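Local coordinates for DNA sulfur modification protein DndE (Escherichia coli, PDB 4LRV) that takes part in DNA phosphorothioation, the replacement of a backbone oxygen by sulfur, and probably binds DNA, at residues 42-47 against 98-103; 64-69 against 92-97. All blocks are in the same frame, centred on the assembly; numbering follows the deposited sequence.

In the fold
Helix 87-103 serves both contacts, one near the surface and one in the core. Contact 1, whose centre lies about 9 Å from that of the chain, lays the loop 42-47 on the last turns of this helix. Contact 2, centred about 4 Å from the chain centre, buries W94 of segment 92-97 against helix 63-67. The two contact centres are about 12 Å apart and the contacts touch: the F44 ring of contact 1 meets H97 of contact 2 edge-to-face, with F44 CD2 3.6 Å from H97 CD2, and Y46 packs on K92, A93 and A96. Along the chain, contact 2 is nested within the loop that contact 1 closes.

Contact 1: residues 42-47 against 98-103; sequences SEFRYS and VEDGIA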
# COMPACT_ATOMS: atom_id res chain seq x y z
N SER A 42 -0.36 -26.49 -7.72
CA SER A 42 -0.15 -27.30 -8.92
C SER A 42 0.36 -28.70 -8.56
O SER A 42 0.11 -29.20 -7.46
CB SER A 42 0.80 -26.61 -9.90
OG SER A 42 2.12 -26.51 -9.37
N GLU A 43 1.08 -29.33 -9.49
CA GLU A 43 1.48 -30.74 -9.38
C GLU A 43 2.86 -30.90 -8.79
O GLU A 43 3.20 -31.97 -8.27
CB GLU A 43 1.47 -31.39 -10.76
CG GLU A 43 0.25 -31.07 -11.58
CD GLU A 43 0.59 -30.46 -12.92
OE1 GLU A 43 -0.03 -29.43 -13.25
OE2 GLU A 43 1.47 -31.00 -13.64
N PHE A 44 3.66 -29.86 -8.86
CA PHE A 44 4.99 -29.93 -8.31
C PHE A 44 4.95 -30.30 -6.82
O PHE A 44 4.09 -29.83 -6.09
CB PHE A 44 5.76 -28.63 -8.53
CG PHE A 44 7.13 -28.64 -7.93
CD1 PHE A 44 8.21 -29.11 -8.67
CD2 PHE A 44 7.33 -28.23 -6.62
CE1 PHE A 44 9.48 -29.13 -8.11
CE2 PHE A 44 8.59 -28.26 -6.05
CZ PHE A 44 9.67 -28.72 -6.80
N ARG A 45 5.87 -31.16 -6.41
CA ARG A 45 6.05 -31.52 -5.01
C ARG A 45 7.52 -31.78 -4.75
O ARG A 45 8.20 -32.48 -5.52
CB ARG A 45 5.25 -32.77 -4.64
CG ARG A 45 3.74 -32.60 -4.52
CD ARG A 45 3.36 -31.69 -3.38
NE ARG A 45 1.91 -31.56 -3.25
CZ ARG A 45 1.14 -30.74 -3.97
NH1 ARG A 45 1.67 -29.95 -4.90
NH2 ARG A 45 -0.17 -30.72 -3.77
N TYR A 46 8.02 -31.20 -3.67
CA TYR A 46 9.36 -31.50 -3.22
C TYR A 46 9.46 -32.95 -2.74
O TYR A 46 8.51 -33.51 -2.21
CB TYR A 46 9.77 -30.55 -2.09
CG TYR A 46 11.12 -30.87 -1.49
CD1 TYR A 46 11.22 -31.72 -0.39
CD2 TYR A 46 12.28 -30.35 -2.03
CE1 TYR A 46 12.45 -32.03 0.17
CE2 TYR A 46 13.53 -30.65 -1.48
CZ TYR A 46 13.60 -31.49 -0.38
OH TYR A 46 14.82 -31.80 0.17
N SER A 47 10.63 -33.55 -2.94
CA SER A 47 10.92 -34.85 -2.38
C SER A 47 12.43 -34.90 -2.08
O SER A 47 13.24 -34.56 -2.93
CB SER A 47 10.50 -35.96 -3.33
OG SER A 47 10.43 -37.20 -2.66
N VAL A 98 9.30 -22.10 -4.15
CA VAL A 98 9.46 -20.73 -4.64
C VAL A 98 10.08 -20.75 -6.04
O VAL A 98 9.60 -20.06 -6.95
CB VAL A 98 10.24 -19.83 -3.66
CG1 VAL A 98 10.44 -18.45 -4.25
CG2 VAL A 98 9.47 -19.69 -2.36
N GLU A 99 11.10 -21.59 -6.21
CA GLU A 99 11.77 -21.77 -7.50
C GLU A 99 10.81 -22.25 -8.58
O GLU A 99 10.76 -21.69 -9.67
CB GLU A 99 12.95 -22.74 -7.37
CG GLU A 99 13.60 -23.17 -8.67
CD GLU A 99 14.47 -24.43 -8.50
OE1 GLU A 99 14.40 -25.07 -7.42
OE2 GLU A 99 15.21 -24.79 -9.45
N ASP A 100 10.05 -23.30 -8.26
CA ASP A 100 9.10 -23.86 -9.22
C ASP A 100 8.06 -22.81 -9.62
O ASP A 100 7.89 -22.53 -10.80
CB ASP A 100 8.43 -25.10 -8.63
CG ASP A 100 7.37 -25.66 -9.54
OD1 ASP A 100 7.74 -26.29 -10.56
OD2 ASP A 100 6.17 -25.47 -9.25
N GLY A 101 7.39 -22.22 -8.63
CA GLY A 101 6.47 -21.10 -8.85
C GLY A 101 7.00 -19.97 -9.74
O GLY A 101 6.29 -19.51 -10.63
N ILE A 102 8.24 -19.54 -9.50
CA ILE A 102 8.85 -18.47 -10.31
C ILE A 102 9.40 -18.92 -11.68
O ILE A 102 9.40 -18.13 -12.61
CB ILE A 102 9.95 -17.70 -9.51
CG1 ILE A 102 10.16 -16.30 -10.10
CG2 ILE A 102 11.26 -18.47 -9.45
CD1 ILE A 102 9.13 -15.28 -9.63
N ALA A 103 9.85 -20.17 -11.80
CA ALA A 103 10.25 -20.71 -13.10
C ALA A 103 9.09 -20.69 -14.09
O ALA A 103 9.28 -20.58 -15.30
CB ALA A 103 10.78 -22.12 -12.94
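F44 and D100 bring their segments closest, with 7.4 Å between F44 CA and D100 CA, as the irregular segment 42-47 passes the helical residues 98-103. What fills this space is a flat carboxylate lying on a flat ring. The D100 group and the F44 ring are stacked with their planes 16° apart, and the two side chains run past each other in opposite directions. D100 CB sits over the middle of the ring, 3.8 Å from its centroid, in a CH-pi contact. Beyond it, the carboxylate reaches back over the root of the phenyl group: D100 OD1 lies 3.4 Å from F44 CD1, and D100 OD2 3.3 Å from F44 CB. With CG anti to the backbone N (chi1 178°), F44 extends its ring along the helix surface and offers D100 a face. Were F44 an alanine, the D100 methylene would probably lose its aromatic cover and a gap would open between loop and helix. The polar end of D100 is held from elsewhere, since OD2 is hydrogen-bonded to S39 OG. S42 OG, more distant from the carboxylate, bonds to S39 O instead. Within the loop, R45 NH1 folds back to two carbonyls: the bond to F44 O (2.7 Å) is shorter and straighter, its acceptor near the guanidinium plane, while that to S42 O (3.1 Å) is bent to 140°, with NH1 above the carbonyl plane. No hydrogen bond joins the two segments. The F44 ring bridges helix 28-40, at S39, and helix 87-103, at D100, A96 and H97.

Contact 2: residues 64-69 against 92-97; sequences ITWLGE and KAWAAH
W66 presents a face of its indole to the edge of W94, a T-shaped pair between helix 63-67 and helix 87-103. The six-membered ring of W94 points at the five-membered ring of W66, the planes standing at 65° and the centroids 4.9 Å apart. The leading atom is W94 CH2, which comes within 3.7 Å of W66 CD2. It stands 3.6 Å above the W66 plane, over the five-membered ring and so off the centre of the whole indole. Different first torsions set up this meeting. W94 holds CG anti to its own backbone N (chi1 166°), reaching out from its helix with the benzo end foremost, whereas W66 has CG anti to the carbonyl carbon (chi1 -77°), which turns the indole broadside to it. L67 adds a methyl farther back along W94: its CB leaves the backbone at an angle to the other helix, but its CD2 methyl reaches 3.7 Å from W94 NE1. The buried indole N-H of W66 is satisfied outside the pair, NE1 donating to M7 O. F36 and L78 also meet W94, and L9 packs on both tryptophans. In the buried core of DndE, whose family is grouped with the Met repressor-like proteins, this edge-to-face tryptophan pair joins helix 63-67, just after strand 61-62, to helix 87-103, the last helix of the fold.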
# COMPACT_ATOMS: atom_id res chain seq x y z
N ILE A 64 9.66 -13.60 8.68
CA ILE A 64 8.57 -12.63 8.62
C ILE A 64 8.73 -11.73 7.41
O ILE A 64 7.75 -11.36 6.77
CB ILE A 64 8.47 -11.79 9.89
CG1 ILE A 64 8.73 -12.65 11.13
CG2 ILE A 64 7.08 -11.13 9.98
CD1 ILE A 64 8.37 -11.97 12.44
N THR A 65 9.97 -11.39 7.11
CA THR A 65 10.29 -10.64 5.92
C THR A 65 9.85 -11.40 4.67
O THR A 65 9.20 -10.83 3.80
CB THR A 65 11.80 -10.35 5.82
OG1 THR A 65 12.27 -9.81 7.06
CG2 THR A 65 12.06 -9.35 4.72
N TRP A 66 10.21 -12.68 4.59
CA TRP A 66 9.84 -13.49 3.44
C TRP A 66 8.34 -13.68 3.36
O TRP A 66 7.74 -13.47 2.29
CB TRP A 66 10.49 -14.88 3.49
CG TRP A 66 11.95 -14.95 3.11
CD1 TRP A 66 12.98 -15.32 3.92
CD2 TRP A 66 12.53 -14.68 1.83
NE1 TRP A 66 14.16 -15.29 3.24
CE2 TRP A 66 13.92 -14.90 1.95
CE3 TRP A 66 12.01 -14.27 0.59
CZ2 TRP A 66 14.80 -14.73 0.87
CZ3 TRP A 66 12.89 -14.10 -0.48
CH2 TRP A 66 14.27 -14.33 -0.32
N LEU A 67 7.72 -14.07 4.47
CA LEU A 67 6.34 -14.55 4.43
C LEU A 67 5.29 -13.50 4.72
O LEU A 67 4.22 -13.53 4.11
CB LEU A 67 6.14 -15.80 5.31
CG LEU A 67 7.14 -16.94 5.04
CD1 LEU A 67 6.81 -18.17 5.87
CD2 LEU A 67 7.22 -17.28 3.54
N GLY A 68 5.59 -12.58 5.63
CA GLY A 68 4.63 -11.53 6.03
C GLY A 68 3.36 -12.11 6.62
O GLY A 68 3.43 -13.09 7.36
N GLU A 69 2.22 -11.51 6.28
CA GLU A 69 0.90 -11.99 6.73
C GLU A 69 0.59 -13.42 6.24
O GLU A 69 -0.34 -14.06 6.74
CB GLU A 69 -0.23 -11.08 6.24
CG GLU A 69 0.09 -9.59 6.18
CD GLU A 69 -0.24 -8.86 7.47
OE1 GLU A 69 -0.87 -7.77 7.38
OE2 GLU A 69 0.12 -9.38 8.55
N LYS A 92 14.34 -26.52 2.35
CA LYS A 92 14.53 -26.97 0.97
C LYS A 92 13.18 -27.05 0.24
O LYS A 92 13.06 -26.61 -0.90
CB LYS A 92 15.24 -28.32 0.92
CG LYS A 92 16.72 -28.28 1.30
CD LYS A 92 17.28 -29.67 1.53
CE LYS A 92 18.81 -29.66 1.49
NZ LYS A 92 19.41 -30.94 1.97
N ALA A 93 12.16 -27.59 0.92
CA ALA A 93 10.83 -27.72 0.34
C ALA A 93 10.20 -26.36 0.02
O ALA A 93 9.70 -26.17 -1.08
CB ALA A 93 9.93 -28.53 1.24
N TRP A 94 10.25 -25.43 0.98
CA TRP A 94 9.77 -24.05 0.77
C TRP A 94 10.52 -23.40 -0.40
O TRP A 94 9.90 -22.81 -1.28
CB TRP A 94 9.88 -23.17 2.04
CG TRP A 94 9.71 -21.68 1.76
CD1 TRP A 94 8.55 -21.04 1.46
CD2 TRP A 94 10.74 -20.67 1.70
NE1 TRP A 94 8.78 -19.70 1.23
CE2 TRP A 94 10.12 -19.45 1.37
CE3 TRP A 94 12.13 -20.69 1.91
CZ2 TRP A 94 10.83 -18.25 1.24
CZ3 TRP A 94 12.84 -19.51 1.77
CH2 TRP A 94 12.19 -18.30 1.44
N ALA A 95 11.84 -23.52 -0.41
CA ALA A 95 12.67 -22.97 -1.49
C ALA A 95 12.37 -23.60 -2.86
O ALA A 95 12.24 -22.90 -3.85
CB ALA A 95 14.15 -23.10 -1.15
N ALA A 96 12.27 -24.93 -2.90
CA ALA A 96 11.96 -25.62 -4.13
C ALA A 96 10.64 -25.11 -4.72
O ALA A 96 10.55 -24.89 -5.93
CB ALA A 96 11.91 -27.13 -3.91
N HIS A 97 9.64 -24.92 -3.86
CA HIS A 97 8.36 -24.36 -4.27
C HIS A 97 8.46 -22.92 -4.77
O HIS A 97 7.76 -22.55 -5.71
CB HIS A 97 7.33 -24.46 -3.15
CG HIS A 97 6.54 -25.73 -3.18
ND1 HIS A 97 6.57 -26.66 -2.16
CD2 HIS A 97 5.71 -26.23 -4.12
CE1 HIS A 97 5.79 -27.67 -2.47
NE2 HIS A 97 5.25 -27.44 -3.66